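PDB 3F5B: aminoglycoside N(6')acetyltransferase from Legionella pneumophila subsp. pneumophila, which probably transfers an acyl group, as a GNAT-family acetyltransferase named for acetylating the 6'-amino group of aminoglycosides. Local coordinates for residues N133-N138 with V163-M168. Residues are numbered along the deposited sequence; the frame is centred on the assembly and turned at random.
With CHX (cyclohexane), chain D.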
loop_
_atom_site.group_PDB
_atom_site.type_symbol
_atom_site.label_atom_id
_atom_site.label_comp_id
_atom_site.label_asym_id
_atom_site.label_seq_id
_atom_site.Cartn_x
_atom_site.Cartn_y
_atom_site.Cartn_z
ATOM N N ASN A 133 2.161 -5.783 -5.251
ATOM C CA ASN A 133 1.881 -6.508 -6.503
ATOM C C ASN A 133 1.629 -5.611 -7.723
ATOM O O ASN A 133 0.532 -5.633 -8.265
ATOM C CB ASN A 133 0.671 -7.421 -6.281
ATOM C CG ASN A 133 0.967 -8.541 -5.292
ATOM O OD1 ASN A 133 1.645 -9.501 -5.628
ATOM N ND2 ASN A 133 0.476 -8.402 -4.059
ATOM N N PRO A 134 2.629 -4.808 -8.153
ATOM C CA PRO A 134 2.304 -3.889 -9.252
ATOM C C PRO A 134 2.269 -4.557 -10.614
ATOM O O PRO A 134 2.884 -5.618 -10.812
ATOM C CB PRO A 134 3.454 -2.881 -9.203
ATOM C CG PRO A 134 4.625 -3.745 -8.774
ATOM C CD PRO A 134 4.012 -4.597 -7.675
ATOM N N GLU A 135 1.506 -3.953 -11.528
ATOM C CA GLU A 135 1.522 -4.304 -12.951
ATOM C C GLU A 135 2.934 -4.052 -13.495
ATOM O O GLU A 135 3.525 -3.008 -13.217
ATOM C CB GLU A 135 0.517 -3.402 -13.670
ATOM C CG GLU A 135 0.329 -3.717 -15.127
ATOM C CD GLU A 135 -0.744 -2.863 -15.768
ATOM O OE1 GLU A 135 -1.474 -2.145 -15.066
ATOM O OE2 GLU A 135 -0.878 -2.946 -16.999
ATOM N N ILE A 136 3.478 -4.990 -14.254
ATOM C CA ILE A 136 4.865 -4.882 -14.687
ATOM C C ILE A 136 5.061 -3.591 -15.515
ATOM O O ILE A 136 6.089 -2.898 -15.374
ATOM C CB ILE A 136 5.378 -6.179 -15.425
ATOM C CG1 ILE A 136 5.388 -7.388 -14.476
ATOM C CG2 ILE A 136 6.768 -5.960 -16.035
ATOM C CD1 ILE A 136 5.985 -8.652 -15.079
ATOM N N SER A 137 4.047 -3.253 -16.316
ATOM C CA SER A 137 4.024 -2.039 -17.143
ATOM C C SER A 137 4.071 -0.735 -16.353
ATOM O O SER A 137 4.393 0.312 -16.911
ATOM C CB SER A 137 2.774 -2.014 -18.029
ATOM O OG SER A 137 2.928 -2.822 -19.182
ATOM N N ASN A 138 3.702 -0.793 -15.065
ATOM C CA ASN A 138 3.737 0.359 -14.173
ATOM C C ASN A 138 5.187 0.537 -13.714
ATOM O O ASN A 138 5.534 0.223 -12.581
ATOM C CB ASN A 138 2.761 0.146 -12.985
ATOM C CG ASN A 138 2.580 1.379 -12.113
ATOM O OD1 ASN A 138 3.276 2.385 -12.261
ATOM N ND2 ASN A 138 1.637 1.296 -11.189
ATOM N N VAL A 163 -3.065 -9.069 -17.054
ATOM C CA VAL A 163 -1.820 -8.693 -17.687
ATOM C C VAL A 163 -0.695 -9.080 -16.706
ATOM O O VAL A 163 -0.961 -9.390 -15.534
ATOM C CB VAL A 163 -1.789 -7.162 -17.971
ATOM C CG1 VAL A 163 -2.926 -6.792 -18.945
ATOM C CG2 VAL A 163 -1.920 -6.371 -16.691
ATOM N N PRO A 164 0.566 -9.076 -17.172
ATOM C CA PRO A 164 1.618 -9.439 -16.219
ATOM C C PRO A 164 1.808 -8.462 -15.060
ATOM O O PRO A 164 1.740 -7.229 -15.247
ATOM C CB PRO A 164 2.875 -9.547 -17.108
ATOM C CG PRO A 164 2.313 -9.872 -18.485
ATOM C CD PRO A 164 1.092 -8.971 -18.543
ATOM N N HIS A 165 2.034 -9.028 -13.869
ATOM C CA HIS A 165 2.299 -8.291 -12.636
ATOM C C HIS A 165 3.488 -8.961 -11.939
ATOM O O HIS A 165 3.764 -10.142 -12.167
ATOM C CB HIS A 165 1.097 -8.338 -11.664
ATOM C CG HIS A 165 -0.119 -7.624 -12.147
ATOM N ND1 HIS A 165 -0.673 -6.546 -11.478
ATOM C CD2 HIS A 165 -0.910 -7.846 -13.220
ATOM C CE1 HIS A 165 -1.748 -6.133 -12.128
ATOM N NE2 HIS A 165 -1.916 -6.913 -13.181
ATOM N N TYR A 166 4.185 -8.219 -11.094
ATOM C CA TYR A 166 5.232 -8.787 -10.259
ATOM C C TYR A 166 4.650 -9.082 -8.879
ATOM O O TYR A 166 3.793 -8.362 -8.414
ATOM C CB TYR A 166 6.357 -7.776 -10.049
ATOM C CG TYR A 166 7.306 -7.594 -11.227
ATOM C CD1 TYR A 166 7.882 -8.696 -11.856
ATOM C CD2 TYR A 166 7.652 -6.313 -11.674
ATOM C CE1 TYR A 166 8.786 -8.538 -12.933
ATOM C CE2 TYR A 166 8.564 -6.119 -12.757
ATOM C CZ TYR A 166 9.115 -7.240 -13.365
ATOM O OH TYR A 166 9.976 -7.083 -14.398
ATOM N N LYS A 167 5.148 -10.126 -8.231
ATOM C CA LYS A 167 4.954 -10.300 -6.814
ATOM C C LYS A 167 6.258 -9.809 -6.192
ATOM O O LYS A 167 7.341 -10.259 -6.596
ATOM C CB LYS A 167 4.727 -11.775 -6.511
ATOM C CG LYS A 167 3.661 -12.017 -5.462
ATOM C CD LYS A 167 3.613 -13.471 -4.990
ATOM C CE LYS A 167 2.825 -13.569 -3.696
ATOM N NZ LYS A 167 3.507 -14.529 -2.750
HETATM N N MSE A 168 6.170 -8.867 -5.247
HETATM C CA MSE A 168 7.371 -8.271 -4.642
HETATM C C MSE A 168 7.274 -8.398 -3.138
HETATM O O MSE A 168 6.179 -8.349 -2.592
HETATM C CB MSE A 168 7.511 -6.800 -5.045
HETATM C CG MSE A 168 7.536 -6.604 -6.564
HETATM SE SE MSE A 168 7.782 -4.797 -7.181
HETATM C CE MSE A 168 9.599 -4.573 -6.641
HETATM C C1 CHX D . -1.289 -0.113 -8.036
HETATM C C2 CHX D . -1.349 0.641 -6.705
HETATM C C3 CHX D . -1.127 -0.299 -5.514
HETATM C C4 CHX D . 0.291 -0.883 -5.520
HETATM C C5 CHX D . 0.851 -1.083 -6.941
HETATM C C6 CHX D . -0.229 -1.234 -8.031
HETATM O O HOH W 1 2.315 -5.563 -17.254
#
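I136 lies over one face of the Y166 ring. Its CG1 sits 3.6 Å from the Y166 ring centroid, a CH-pi contact. CG1 of I136 is anti to its carbonyl carbon (chi1 -64°), which sets it over the ring centre. The extended chi2 carries CD1 toward CE1, while CG2 lies near CE2. At the neighbouring strand residue, E135 CA makes a CH-pi contact over a face of the H165 ring, 3.8 Å from its centroid and off its centre. P134 CG meets the selenium of selenomethionine M168 at 3.7 Å.

Two backbone bonds hold the loop on strand 164-171. Y166 N donates to P134 O at 2.9 Å, almost in line with the C=O (175°). I136 N donates to P164 O at 3.0 Å, 32° out of the carbonyl plane. Water 1 donates to P164 O and accepts from S137 N.

Further out, H165 NE2 bonds H161 O and the ring meets F156, which would restrain the imidazole beside E135. N138 N closes a type I turn on E135 O. N138 stands at the N-cap of helix 139-148, its OD1 bonding A141 N weakly. P134 also lines the cyclohexane pocket.

The contact extends the pairing of strands 129-132 and 164-171 by a single bridge, E135 with H165. Its polar balance is uneven: P164 O takes two bonds, whereas buried Y166 O has no hydrogen-bond partner and meets N133 CA in a CA-H...O contact at 3.3 Å.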